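Local atomic coordinates of nucleoprotein (Human coronavirus NL63, PDB entry 5N4K), a protein that probably packages the positive-strand viral RNA genome into a helical ribonucleocapsid, the piece described here being its N-terminal RNA-binding domain. Residues A[88-93]-A[121-126]; A[58-63]-A[115-120]; A[50-55]-A[109-114]; A[63-68]-A[94-99]. One frame throughout, in Å; residues are numbered along the deposited sequence.

Contacts 1, 3 and 4 tie loops to the neighbouring strands 108-112, 63-73 and 80-90 of the antiparallel sheet in the N-terminal domain of the nucleocapsid protein; contact 2 joins two loops beside the start of strand 63-73. Contacts 1 and 4 lie closest, with centres about 8 Å apart, and Tyr65 OH of contact 4 hydrogen-bonds to Thr93 O of contact 1. Contacts 2 and 3, about 9 Å between centres, adjoin along the chain, 115-120 directly continuing 109-114; Gln62 O and Lys113 N join them at 3.0 Å. Contacts 2 and 4 have Ile63 in common. Sulfate ions, probably from the crystallisation liquor, sit at Arg126 in contact 1 and at Glu114 in contact 3.

Contact 1 of 4, residues A[88-93]-A[121-126]; sequences FYYLGT and TSLGNR. With SO4 (sulfate ion), chain E.
Two hydrogen bonds from Thr121 meet on a single backbone oxygen, Leu91 O. Thr121 N lies 3.0 Å from Leu91 O in an almost straight bond (171°), coming from above the carbonyl plane, while Thr121 OG1 donates to Leu91 O at 3.1 Å. With OG1 set between its own backbone N and carbonyl carbon (chi1 74°), the threonine adds a hydroxyl donor beside its own amide, and both serve the same acceptor.

Within the turn a similar double grip occurs: Tyr90 O accepts from both Thr93 N and Thr93 OG1, the latter at 2.7 Å. A water donates to Thr93 OG1 and to Gly124 O, bridging the two segments.

The apolar part centres on the Tyr90 ring. Leu123 CD1 sits 3.5 Å from the centroid of that ring, only 7° off its normal, in a CH-pi contact; Phe88 CE2 lies over the centre of the opposite face, which leaves the tyrosine sandwiched. Its hydroxyl reaches beyond both segments to Tyr32. Farther along, Thr93 CG2 packs 3.3 Å from Gly124 O, and Asn125 turns its OD1 to Thr93 CB while hydrogen-bonding to Gly94 N.

At the far end Arg126 holds a sulfate at the edge of its guanidinium, NH2 to O2 of the ion at 2.8 Å and NH1 to O4. Gly92 has the positive phi that suits glycine in the type II beta turn from Tyr90 to Thr93, the turn that ends strand 80-90 and docks on the loop after strand 108-112.

Contact 2 of 4, residues A[58-63]-A[115-120]; sequences NKDEQI and GAKTVN
Lys117 and Asp60 lie side by side and point the same way, and the lysine is the side chain to follow. Its CB stands 3.9 Å from Asp60 CB. CG, placed beside the backbone N by chi1 of -65°, comes closer, 3.5 Å from Asp60 CB, and CD still runs along the aspartate, within 4.1 Å of Asp60 OD2. Beyond CD the chain bends; in the conformer described NZ is 5.8 Å from Asp60 OD2, though its placing is doubtful. A lysine suits this exposed position, since its methylenes can cover a neighbour.

The backbone makes the firmer join. Lys117 N donates to Asp60 O at 2.9 Å, nearly straight at 174° and on a lone pair in the carbonyl plane. A water within hydrogen-bonding distance of Asp60 O and Val119 O links the segments, though it may not donate to both at once. Ala116 CB fits 3.8 Å from Ile63 CB and beside Gln62 O, close quarters that suit a small side chain, while Ile63 sends CD1 on to Thr118 CG2. At the positive phi of Gly115 a CB would press on the preceding carbonyl oxygen, which suits glycine.

The short 3-10 segment 59-61 is steadied by Gln62 NE2, which donates to Asn58 O and also to Lys56 O. All this makes a surface contact held chiefly by one well-aligned backbone bond and ordinary apolar contacts, with charge attraction probably adding only a little.

Contact 3 of 4, residues A[50-55]-A[109-114]; sequences NLVPIG and VWVAKE. With SO4 (sulfate ion), chain J.
Asn50 passes its CA 3.3 Å from Ala112 O, a CA-H...O contact where the loop after helix 43-46 crosses the end of strand 108-112, an outermost strand, within this chain, of the antiparallel sheet of this RNA-binding domain. Its backbone O lies near Lys113 CG. A sulfate close by receives a hydrogen bond from Glu114 N, and Arg49 supplies a further bond to this ion.

Leu51 follows at the centre of an inverse gamma turn, in which Val52 N bonds to Asn50 O. The turn sets Leu51 O against both methyls of Val111, while the same oxygen accepts a hydrogen bond from Trp66 NE1. Leu51 CB also meets Val111 CG1, at 4.2 Å.

Val52 points its CB toward the strand, and CG2, lying beside its backbone N, approaches Val111 CG2 at 3.9 Å and Ala112 CA at 3.8 Å. A branched valine suits this buried spot because one methyl can face the strand while Phe88 packs against the residue as well. Pro53 packs on Phe88 and Trp66, and its CB points away from segment 109-114.

Ile54 meets Lys113 at about a right angle. The extended lysine chain runs over Val52, whose CG2 is 4.0 Å from Lys113 CG, and carries its amine past Ile54 to Ser138 OG. A water accepts from Lys113 NZ at 2.9 Å and probably donates to Pro53 O, while Ile54 CG1 lies 3.7 Å from that same NZ.

Contact 4 of 4, residues A[63-68]-A[94-99]; sequences IGYWNV and GPHKDL
Tyr65, His96 and Asn67 carry this contact, and Tyr65 has more surface buried than either of the others. With its ring carbon CG held between backbone N and carbonyl carbon (chi1 58°), Tyr65 reaches from strand 63-73 into the beta turn that starts at Gly94. There its OH accepts from His96 N at 2.9 Å, with an angle of 154°, and it also hydrogen-bonds to Thr93 O. A tyrosine suits the place because its hydroxyl can serve a donor and an acceptor at once, at the end of a long apolar ring. Pro95 CD fits at the edge of that ring, 3.4 Å from Tyr65 OH.

His96 turns its edge toward the face of Tyr65, an offset edge-to-face pair with centroids 5.7 Å apart and planes at 64°. Tyr65 CE2 lies 3.8 Å from His96 CD2, while His96 CB sits obliquely beside the phenol.

Asn67 arrives two residues along the strand. Its OD1 lies at the edge of the imidazole and takes a weak, bent hydrogen bond from His96 NE2 at 3.1 Å, the amide and ring planes standing 79° apart; ND2 rests against Pro95 CG. Val108 of the neighbouring strand packs on all three side chains. The chemistry implies that a buried hydroxyl with two hydrogen-bond partners, His96 N and Thr93 O, fixes the turn, with the imidazole held within the chain by the Tyr65 face, a weak bond to Asn67 and Val108 packing, and met by His96 of the second subunit.

Contact 1 of 4, residues A[88-93]-A[121-126]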
loop_
_atom_site.group_PDB
_atom_site.type_symbol
_atom_site.label_atom_id
_atom_site.label_comp_id
_atom_site.label_asym_id
_atom_site.label_seq_id
_atom_site.Cartn_x
_atom_site.Cartn_y
_atom_site.Cartn_z
ATOM N N PHE A 88 -1.002 -9.498 6.406
ATOM C CA PHE A 88 0.265 -9.691 7.098
ATOM C C PHE A 88 1.370 -9.971 6.107
ATOM O O PHE A 88 1.217 -10.776 5.148
ATOM C CB PHE A 88 0.168 -10.927 8.019
ATOM C CG PHE A 88 1.509 -11.255 8.629
ATOM C CD1 PHE A 88 1.932 -10.548 9.741
ATOM C CD2 PHE A 88 2.332 -12.198 8.082
ATOM C CE1 PHE A 88 3.189 -10.765 10.285
ATOM C CE2 PHE A 88 3.605 -12.432 8.603
ATOM C CZ PHE A 88 4.013 -11.699 9.685
ATOM N N TYR A 89 2.533 -9.407 6.374
ATOM C CA TYR A 89 3.744 -9.657 5.623
ATOM C C TYR A 89 4.905 -9.783 6.595
ATOM O O TYR A 89 5.052 -9.040 7.535
ATOM C CB TYR A 89 4.023 -8.487 4.674
ATOM C CG TYR A 89 2.933 -8.248 3.674
ATOM C CD1 TYR A 89 1.888 -7.388 3.962
ATOM C CD2 TYR A 89 2.994 -8.877 2.430
ATOM C CE1 TYR A 89 0.853 -7.177 3.014
ATOM C CE2 TYR A 89 1.964 -8.661 1.546
ATOM C CZ TYR A 89 0.979 -7.867 1.877
ATOM O OH TYR A 89 -0.083 -7.607 0.914
ATOM N N TYR A 90 5.786 -10.748 6.320
ATOM C CA TYR A 90 7.018 -10.908 7.093
ATOM C C TYR A 90 7.924 -9.711 6.902
ATOM O O TYR A 90 7.966 -9.105 5.835
ATOM C CB TYR A 90 7.702 -12.239 6.668
ATOM C CG TYR A 90 6.874 -13.478 7.066
ATOM C CD1 TYR A 90 6.985 -14.002 8.357
ATOM C CD2 TYR A 90 6.075 -14.137 6.176
ATOM C CE1 TYR A 90 6.220 -15.083 8.767
ATOM C CE2 TYR A 90 5.312 -15.201 6.521
ATOM C CZ TYR A 90 5.389 -15.656 7.820
ATOM O OH TYR A 90 4.601 -16.740 8.202
ATOM N N LEU A 91 8.743 -9.478 7.885
ATOM C CA LEU A 91 9.712 -8.391 7.835
ATOM C C LEU A 91 10.613 -8.547 6.605
ATOM O O LEU A 91 11.129 -9.603 6.324
ATOM C CB LEU A 91 10.556 -8.364 9.138
ATOM C CG LEU A 91 11.545 -7.205 9.250
ATOM C CD1 LEU A 91 10.904 -5.862 9.306
ATOM C CD2 LEU A 91 12.303 -7.444 10.563
ATOM N N GLY A 92 10.777 -7.440 5.863
ATOM C CA GLY A 92 11.573 -7.457 4.630
ATOM C C GLY A 92 10.913 -8.047 3.453
ATOM O O GLY A 92 11.599 -8.301 2.429
ATOM N N THR A 93 9.579 -8.184 3.501
ATOM C CA THR A 93 8.766 -8.647 2.388
ATOM C C THR A 93 7.584 -7.723 2.254
ATOM O O THR A 93 7.390 -6.865 3.074
ATOM C CB THR A 93 8.312 -10.090 2.570
ATOM O OG1 THR A 93 7.187 -10.132 3.489
ATOM C CG2 THR A 93 9.464 -11.020 3.110
ATOM N N THR A 121 13.572 -11.190 6.804
ATOM C CA THR A 121 13.403 -12.637 6.696
ATOM C C THR A 121 13.686 -13.138 5.263
ATOM O O THR A 121 13.853 -12.372 4.345
ATOM C CB THR A 121 11.964 -13.079 7.083
ATOM O OG1 THR A 121 11.044 -12.717 6.005
ATOM C CG2 THR A 121 11.486 -12.468 8.353
ATOM N N SER A 122 13.736 -14.469 5.171
ATOM C CA SER A 122 14.103 -15.158 3.905
ATOM C C SER A 122 12.896 -15.589 3.106
ATOM O O SER A 122 13.022 -16.298 2.110
ATOM C CB SER A 122 14.980 -16.392 4.244
ATOM O OG SER A 122 14.214 -17.387 4.874
ATOM N N LEU A 123 11.692 -15.215 3.548
ATOM C CA LEU A 123 10.443 -15.837 3.139
ATOM C C LEU A 123 9.844 -15.324 1.873
ATOM O O LEU A 123 8.964 -16.023 1.338
ATOM C CB LEU A 123 9.438 -15.801 4.295
ATOM C CG LEU A 123 9.956 -16.572 5.515
ATOM C CD1 LEU A 123 9.035 -16.440 6.669
ATOM C CD2 LEU A 123 10.038 -18.067 5.206
ATOM N N GLY A 124 10.248 -14.159 1.392
ATOM C CA GLY A 124 9.663 -13.619 0.203
ATOM C C GLY A 124 8.192 -13.366 0.334
ATOM O O GLY A 124 7.622 -13.162 1.360
ATOM N N ASN A 125 7.545 -13.449 -0.854
ATOM C CA ASN A 125 6.158 -13.225 -1.016
ATOM C C ASN A 125 5.414 -14.404 -1.654
ATOM O O ASN A 125 6.080 -15.242 -2.325
ATOM C CB ASN A 125 5.913 -11.986 -1.940
ATOM C CG ASN A 125 6.648 -10.765 -1.428
ATOM O OD1 ASN A 125 6.308 -10.270 -0.359
ATOM N ND2 ASN A 125 7.696 -10.392 -2.074
ATOM N N ARG A 126 4.092 -14.406 -1.447
ATOM C CA ARG A 126 3.279 -15.470 -2.036
ATOM C C ARG A 126 3.273 -15.308 -3.553
ATOM O O ARG A 126 3.176 -14.214 -4.065
ATOM C CB ARG A 126 1.889 -15.370 -1.498
ATOM C CG ARG A 126 1.064 -16.646 -1.770
ATOM C CD ARG A 126 -0.352 -16.344 -1.582
ATOM N NE ARG A 126 -0.887 -15.705 -2.757
ATOM C CZ ARG A 126 -1.903 -14.877 -2.823
ATOM N NH1 ARG A 126 -2.427 -14.550 -3.986
ATOM N NH2 ARG A 126 -2.431 -14.335 -1.753
HETATM S S SO4 E . -5.037 -12.008 -3.444
HETATM O O1 SO4 E . -5.607 -10.668 -3.187
HETATM O O2 SO4 E . -4.769 -12.781 -2.203
HETATM O O3 SO4 E . -6.040 -12.713 -4.279
HETATM O O4 SO4 E . -3.872 -11.892 -4.353
HETATM O O HOH W 1 5.296 -12.058 3.302
#

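Contact 2 of 4, residues A[58-63]-A[115-120]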
loop_
_atom_site.group_PDB
_atom_site.type_symbol
_atom_site.label_atom_id
_atom_site.label_comp_id
_atom_site.label_asym_id
_atom_site.label_seq_id
_atom_site.Cartn_x
_atom_site.Cartn_y
_atom_site.Cartn_z
ATOM N N ASN A 58 11.715 -19.884 10.370
ATOM C CA ASN A 58 12.306 -20.295 11.626
ATOM C C ASN A 58 11.975 -19.361 12.800
ATOM O O ASN A 58 11.276 -18.358 12.649
ATOM C CB ASN A 58 13.823 -20.516 11.452
ATOM C CG ASN A 58 14.563 -19.239 11.154
ATOM O OD1 ASN A 58 14.117 -18.182 11.603
ATOM N ND2 ASN A 58 15.664 -19.279 10.409
ATOM N N LYS A 59 12.424 -19.663 14.007
ATOM C CA LYS A 59 12.016 -18.910 15.153
ATOM C C LYS A 59 12.424 -17.425 15.006
ATOM O O LYS A 59 11.634 -16.497 15.363
ATOM C CB LYS A 59 12.643 -19.516 16.464
ATOM C CG LYS A 59 11.930 -19.062 17.659
ATOM C CD LYS A 59 12.166 -19.736 19.017
ATOM C CE LYS A 59 10.920 -19.342 19.821
ATOM N NZ LYS A 59 11.163 -19.411 21.278
ATOM N N ASP A 60 13.542 -17.162 14.376
ATOM C CA ASP A 60 13.950 -15.804 14.295
ATOM C C ASP A 60 13.169 -14.991 13.259
ATOM O O ASP A 60 13.231 -13.760 13.242
ATOM C CB ASP A 60 15.476 -15.631 14.251
ATOM C CG ASP A 60 16.136 -16.268 13.107
ATOM O OD1 ASP A 60 15.521 -16.357 12.053
ATOM O OD2 ASP A 60 17.339 -16.688 13.229
ATOM N N GLU A 61 12.352 -15.644 12.447
ATOM C CA GLU A 61 11.590 -15.014 11.368
ATOM C C GLU A 61 10.152 -14.730 11.741
ATOM O O GLU A 61 9.386 -14.305 10.866
ATOM C CB GLU A 61 11.669 -15.838 10.096
ATOM C CG GLU A 61 13.046 -15.896 9.507
ATOM C CD GLU A 61 13.171 -16.814 8.278
ATOM O OE1 GLU A 61 12.686 -17.985 8.411
ATOM O OE2 GLU A 61 13.770 -16.358 7.234
ATOM N N GLN A 62 9.726 -14.911 12.979
ATOM C CA GLN A 62 8.316 -14.732 13.362
ATOM C C GLN A 62 8.092 -13.260 13.733
ATOM O O GLN A 62 7.905 -12.846 14.854
ATOM C CB GLN A 62 7.888 -15.624 14.500
ATOM C CG GLN A 62 8.137 -17.141 14.288
ATOM C CD GLN A 62 7.605 -17.614 12.960
ATOM O OE1 GLN A 62 6.392 -17.527 12.766
ATOM N NE2 GLN A 62 8.420 -18.046 12.114
ATOM N N ILE A 63 8.129 -12.425 12.675
ATOM C CA ILE A 63 8.170 -10.971 12.824
ATOM C C ILE A 63 7.698 -10.345 11.478
ATOM O O ILE A 63 8.052 -10.850 10.410
ATOM C CB ILE A 63 9.610 -10.528 13.209
ATOM C CG1 ILE A 63 9.667 -9.014 13.377
ATOM C CG2 ILE A 63 10.651 -11.060 12.242
ATOM C CD1 ILE A 63 10.916 -8.617 14.185
ATOM N N GLY A 115 11.697 -14.408 20.611
ATOM C CA GLY A 115 12.711 -15.143 19.854
ATOM C C GLY A 115 12.971 -14.635 18.466
ATOM O O GLY A 115 13.943 -15.138 17.842
ATOM N N ALA A 116 12.097 -13.764 17.945
ATOM C CA ALA A 116 12.331 -13.235 16.632
ATOM C C ALA A 116 13.595 -12.354 16.609
ATOM O O ALA A 116 13.954 -11.758 17.677
ATOM C CB ALA A 116 11.200 -12.411 16.155
ATOM N N LYS A 117 14.203 -12.184 15.458
ATOM C CA LYS A 117 15.243 -11.204 15.281
ATOM C C LYS A 117 14.798 -10.125 14.316
ATOM O O LYS A 117 14.106 -10.357 13.275
ATOM C CB LYS A 117 16.436 -11.881 14.758
ATOM C CG LYS A 117 17.019 -12.883 15.747
ATOM C CD LYS A 117 18.449 -13.301 15.299
ATOM C CE LYS A 117 18.989 -12.782 13.924
ATOM N NZ LYS A 117 19.855 -11.545 13.916
ATOM N N THR A 118 15.255 -8.935 14.594
ATOM C CA THR A 118 14.813 -7.719 13.866
ATOM C C THR A 118 15.637 -7.568 12.572
ATOM O O THR A 118 16.261 -6.582 12.348
ATOM C CB THR A 118 14.829 -6.435 14.726
ATOM O OG1 THR A 118 16.150 -6.322 15.257
ATOM C CG2 THR A 118 13.867 -6.542 15.891
ATOM N N VAL A 119 15.678 -8.579 11.724
ATOM C CA VAL A 119 16.298 -8.544 10.445
ATOM C C VAL A 119 15.362 -9.084 9.382
ATOM O O VAL A 119 14.460 -9.901 9.687
ATOM C CB VAL A 119 17.624 -9.244 10.351
ATOM C CG1 VAL A 119 18.590 -8.690 11.370
ATOM C CG2 VAL A 119 17.490 -10.704 10.482
ATOM N N ASN A 120 15.613 -8.718 8.148
ATOM C CA ASN A 120 14.775 -9.125 7.038
ATOM C C ASN A 120 14.752 -10.641 7.007
ATOM O O ASN A 120 15.777 -11.348 7.117
ATOM C CB ASN A 120 15.256 -8.602 5.707
ATOM C CG ASN A 120 15.043 -7.144 5.585
ATOM O OD1 ASN A 120 14.231 -6.568 6.253
ATOM N ND2 ASN A 120 15.749 -6.524 4.641
HETATM O O HOH W 2 14.131 -12.414 10.835
#

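Contact 3 of 4, residues A[50-55]-A[109-114]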
loop_
_atom_site.group_PDB
_atom_site.type_symbol
_atom_site.label_atom_id
_atom_site.label_comp_id
_atom_site.label_asym_id
_atom_site.label_seq_id
_atom_site.Cartn_x
_atom_site.Cartn_y
_atom_site.Cartn_z
ATOM N N ASN A 50 2.180 -9.367 19.363
ATOM C CA ASN A 50 2.741 -10.591 18.950
ATOM C C ASN A 50 1.783 -11.401 18.049
ATOM O O ASN A 50 1.930 -12.623 17.938
ATOM C CB ASN A 50 3.133 -11.485 20.153
ATOM C CG ASN A 50 1.966 -11.672 21.098
ATOM O OD1 ASN A 50 0.985 -10.975 21.144
ATOM N ND2 ASN A 50 2.214 -12.660 22.026
ATOM N N LEU A 51 0.940 -10.695 17.293
ATOM C CA LEU A 51 -0.057 -11.361 16.403
ATOM C C LEU A 51 0.639 -11.689 15.104
ATOM O O LEU A 51 0.429 -11.025 14.056
ATOM C CB LEU A 51 -1.236 -10.490 16.244
ATOM C CG LEU A 51 -2.431 -11.249 15.530
ATOM C CD1 LEU A 51 -3.086 -12.219 16.514
ATOM C CD2 LEU A 51 -3.464 -10.325 14.989
ATOM N N VAL A 52 1.415 -12.774 15.098
ATOM C CA VAL A 52 2.127 -13.301 13.955
ATOM C C VAL A 52 1.487 -14.636 13.519
ATOM O O VAL A 52 1.490 -15.571 14.347
ATOM C CB VAL A 52 3.656 -13.518 14.207
ATOM C CG1 VAL A 52 4.332 -13.942 12.978
ATOM C CG2 VAL A 52 4.316 -12.264 14.805
ATOM N N PRO A 53 1.031 -14.761 12.261
ATOM C CA PRO A 53 0.505 -16.077 11.824
ATOM C C PRO A 53 1.512 -17.125 11.989
ATOM O O PRO A 53 2.695 -16.966 11.834
ATOM C CB PRO A 53 0.210 -15.872 10.350
ATOM C CG PRO A 53 0.002 -14.441 10.202
ATOM C CD PRO A 53 0.904 -13.733 11.222
ATOM N N ILE A 54 1.035 -18.335 12.299
ATOM C CA ILE A 54 1.893 -19.506 12.483
ATOM C C ILE A 54 2.112 -20.322 11.180
ATOM O O ILE A 54 1.214 -20.365 10.389
ATOM C CB ILE A 54 1.223 -20.457 13.556
ATOM C CG1 ILE A 54 1.150 -19.769 14.934
ATOM C CG2 ILE A 54 1.920 -21.803 13.659
ATOM C CD1 ILE A 54 0.140 -20.408 15.867
ATOM N N GLY A 55 3.295 -20.876 11.006
ATOM C CA GLY A 55 3.571 -22.007 10.065
ATOM C C GLY A 55 4.594 -21.803 8.960
ATOM O O GLY A 55 4.743 -22.659 8.116
ATOM N N VAL A 109 1.255 -1.793 11.011
ATOM C CA VAL A 109 1.171 -2.187 12.400
ATOM C C VAL A 109 2.150 -3.318 12.640
ATOM O O VAL A 109 2.069 -4.403 12.017
ATOM C CB VAL A 109 -0.238 -2.633 12.793
ATOM C CG1 VAL A 109 -0.260 -3.044 14.297
ATOM C CG2 VAL A 109 -1.217 -1.541 12.523
ATOM N N TRP A 110 3.149 -3.189 13.545
ATOM C CA TRP A 110 4.230 -4.123 13.693
ATOM C C TRP A 110 3.988 -5.236 14.709
ATOM O O TRP A 110 3.415 -4.955 15.804
ATOM C CB TRP A 110 5.463 -3.299 14.070
ATOM C CG TRP A 110 5.838 -2.310 12.965
ATOM C CD1 TRP A 110 5.509 -0.988 12.896
ATOM C CD2 TRP A 110 6.598 -2.625 11.823
ATOM N NE1 TRP A 110 6.072 -0.458 11.752
ATOM C CE2 TRP A 110 6.732 -1.412 11.070
ATOM C CE3 TRP A 110 7.136 -3.782 11.316
ATOM C CZ2 TRP A 110 7.392 -1.441 9.852
ATOM C CZ3 TRP A 110 7.852 -3.784 10.129
ATOM C CH2 TRP A 110 7.963 -2.563 9.427
ATOM N N VAL A 111 4.462 -6.410 14.384
ATOM C CA VAL A 111 4.241 -7.584 15.263
ATOM C C VAL A 111 5.471 -8.407 15.283
ATOM O O VAL A 111 6.241 -8.546 14.323
ATOM C CB VAL A 111 3.016 -8.425 14.798
ATOM C CG1 VAL A 111 1.712 -7.703 15.095
ATOM C CG2 VAL A 111 3.167 -8.844 13.332
ATOM N N ALA A 112 5.723 -9.066 16.460
ATOM C CA ALA A 112 6.833 -10.007 16.598
ATOM C C ALA A 112 6.563 -10.932 17.769
ATOM O O ALA A 112 6.008 -10.492 18.765
ATOM C CB ALA A 112 8.153 -9.271 16.897
ATOM N N LYS A 113 6.981 -12.168 17.616
ATOM C CA LYS A 113 6.968 -13.073 18.733
ATOM C C LYS A 113 8.320 -13.145 19.429
ATOM O O LYS A 113 9.323 -12.756 18.885
ATOM C CB LYS A 113 6.641 -14.447 18.255
ATOM C CG LYS A 113 5.162 -14.598 17.884
ATOM C CD LYS A 113 4.961 -16.092 17.567
ATOM C CE LYS A 113 3.565 -16.536 17.709
ATOM N NZ LYS A 113 3.394 -17.891 17.136
ATOM N N GLU A 114 8.294 -13.621 20.698
ATOM C CA GLU A 114 9.496 -13.861 21.458
ATOM C C GLU A 114 10.431 -14.772 20.693
ATOM O O GLU A 114 10.025 -15.794 20.045
ATOM C CB GLU A 114 9.098 -14.503 22.785
ATOM C CG GLU A 114 10.270 -14.649 23.708
ATOM C CD GLU A 114 9.862 -15.229 25.067
ATOM O OE1 GLU A 114 9.565 -16.417 25.128
ATOM O OE2 GLU A 114 9.821 -14.510 26.071
HETATM S S SO4 J . 5.172 -14.136 22.717
HETATM O O1 SO4 J . 3.722 -14.070 22.929
HETATM O O2 SO4 J . 5.693 -15.229 23.557
HETATM O O3 SO4 J . 5.900 -12.873 23.036
HETATM O O4 SO4 J . 5.458 -14.163 21.370
HETATM O O HOH W 3 4.211 -17.262 14.414
#

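Contact 4 of 4, residues A[63-68]-A[94-99]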
loop_
_atom_site.group_PDB
_atom_site.type_symbol
_atom_site.label_atom_id
_atom_site.label_comp_id
_atom_site.label_asym_id
_atom_site.label_seq_id
_atom_site.Cartn_x
_atom_site.Cartn_y
_atom_site.Cartn_z
ATOM N N ILE A 63 8.129 -12.425 12.675
ATOM C CA ILE A 63 8.170 -10.971 12.824
ATOM C C ILE A 63 7.698 -10.345 11.478
ATOM O O ILE A 63 8.052 -10.850 10.410
ATOM C CB ILE A 63 9.610 -10.528 13.209
ATOM C CG1 ILE A 63 9.667 -9.014 13.377
ATOM C CG2 ILE A 63 10.651 -11.060 12.242
ATOM C CD1 ILE A 63 10.916 -8.617 14.185
ATOM N N GLY A 64 6.979 -9.231 11.574
ATOM C CA GLY A 64 6.570 -8.556 10.365
ATOM C C GLY A 64 5.590 -7.491 10.693
ATOM O O GLY A 64 5.635 -6.833 11.726
ATOM N N TYR A 65 4.671 -7.271 9.728
ATOM C CA TYR A 65 3.682 -6.200 9.883
ATOM C C TYR A 65 2.338 -6.554 9.255
ATOM O O TYR A 65 2.285 -7.377 8.332
ATOM C CB TYR A 65 4.189 -4.807 9.272
ATOM C CG TYR A 65 4.543 -4.919 7.788
ATOM C CD1 TYR A 65 5.765 -5.392 7.345
ATOM C CD2 TYR A 65 3.604 -4.583 6.805
ATOM C CE1 TYR A 65 6.088 -5.486 5.977
ATOM C CE2 TYR A 65 3.908 -4.670 5.479
ATOM C CZ TYR A 65 5.116 -5.134 5.065
ATOM O OH TYR A 65 5.352 -5.302 3.717
ATOM N N TRP A 66 1.321 -5.889 9.782
ATOM C CA TRP A 66 -0.032 -5.853 9.182
ATOM C C TRP A 66 -0.199 -4.529 8.476
ATOM O O TRP A 66 0.024 -3.507 9.046
ATOM C CB TRP A 66 -1.078 -6.077 10.229
ATOM C CG TRP A 66 -1.093 -7.421 10.846
ATOM C CD1 TRP A 66 -0.383 -7.828 11.947
ATOM C CD2 TRP A 66 -1.812 -8.586 10.408
ATOM N NE1 TRP A 66 -0.628 -9.109 12.228
ATOM C CE2 TRP A 66 -1.489 -9.627 11.294
ATOM C CE3 TRP A 66 -2.641 -8.844 9.337
ATOM C CZ2 TRP A 66 -2.034 -10.908 11.147
ATOM C CZ3 TRP A 66 -3.182 -10.131 9.166
ATOM C CH2 TRP A 66 -2.865 -11.124 10.050
ATOM N N ASN A 67 -0.587 -4.589 7.215
ATOM C CA ASN A 67 -0.759 -3.390 6.366
ATOM C C ASN A 67 -2.287 -3.107 6.238
ATOM O O ASN A 67 -3.028 -3.988 5.795
ATOM C CB ASN A 67 -0.172 -3.646 4.971
ATOM C CG ASN A 67 0.092 -2.401 4.227
ATOM O OD1 ASN A 67 0.525 -1.431 4.796
ATOM N ND2 ASN A 67 -0.161 -2.459 2.935
ATOM N N VAL A 68 -2.676 -1.948 6.627
ATOM C CA VAL A 68 -4.085 -1.549 6.559
ATOM C C VAL A 68 -4.515 -1.200 5.168
ATOM O O VAL A 68 -3.835 -0.402 4.491
ATOM C CB VAL A 68 -4.325 -0.417 7.550
ATOM C CG1 VAL A 68 -5.758 0.152 7.462
ATOM C CG2 VAL A 68 -3.991 -0.731 8.979
ATOM N N GLY A 94 6.806 -7.952 1.188
ATOM C CA GLY A 94 5.535 -7.210 0.999
ATOM C C GLY A 94 5.718 -5.815 0.462
ATOM O O GLY A 94 6.807 -5.442 0.001
ATOM N N PRO A 95 4.640 -5.042 0.473
ATOM C CA PRO A 95 4.652 -3.647 -0.058
ATOM C C PRO A 95 5.576 -2.772 0.667
ATOM O O PRO A 95 6.007 -1.734 0.122
ATOM C CB PRO A 95 3.199 -3.231 0.061
ATOM C CG PRO A 95 2.610 -4.082 1.150
ATOM C CD PRO A 95 3.306 -5.392 1.007
ATOM N N HIS A 96 5.921 -3.055 1.941
ATOM C CA HIS A 96 6.848 -2.275 2.777
ATOM C C HIS A 96 8.087 -3.077 3.094
ATOM O O HIS A 96 8.621 -2.986 4.205
ATOM C CB HIS A 96 6.164 -1.774 4.046
ATOM C CG HIS A 96 4.971 -0.929 3.789
ATOM N ND1 HIS A 96 5.065 0.308 3.177
ATOM C CD2 HIS A 96 3.653 -1.129 4.004
ATOM C CE1 HIS A 96 3.848 0.829 3.079
ATOM N NE2 HIS A 96 2.988 0.000 3.593
ATOM N N LYS A 97 8.637 -3.750 2.066
ATOM C CA LYS A 97 9.831 -4.555 2.253
ATOM C C LYS A 97 11.048 -3.747 2.657
ATOM O O LYS A 97 11.961 -4.317 3.241
ATOM C CB LYS A 97 10.179 -5.417 1.013
ATOM C CG LYS A 97 10.730 -4.636 -0.174
ATOM C CD LYS A 97 11.010 -5.552 -1.368
ATOM C CE LYS A 97 12.193 -6.489 -1.135
ATOM N NZ LYS A 97 12.728 -7.223 -2.339
ATOM N N ASP A 98 11.014 -2.452 2.424
ATOM C CA ASP A 98 12.041 -1.460 2.643
ATOM C C ASP A 98 12.126 -0.969 4.060
ATOM O O ASP A 98 13.082 -0.325 4.481
ATOM C CB ASP A 98 11.802 -0.211 1.749
ATOM C CG ASP A 98 10.469 0.529 2.090
ATOM O OD1 ASP A 98 10.570 1.706 2.488
ATOM O OD2 ASP A 98 9.358 0.037 1.905
ATOM N N LEU A 99 11.026 -1.132 4.798
ATOM C CA LEU A 99 10.956 -0.655 6.175
ATOM C C LEU A 99 11.697 -1.557 7.148
ATOM O O LEU A 99 11.563 -2.743 7.121
ATOM C CB LEU A 99 9.523 -0.478 6.646
ATOM C CG LEU A 99 8.675 0.595 5.961
ATOM C CD1 LEU A 99 7.262 0.600 6.518
ATOM C CD2 LEU A 99 9.304 1.956 5.931
#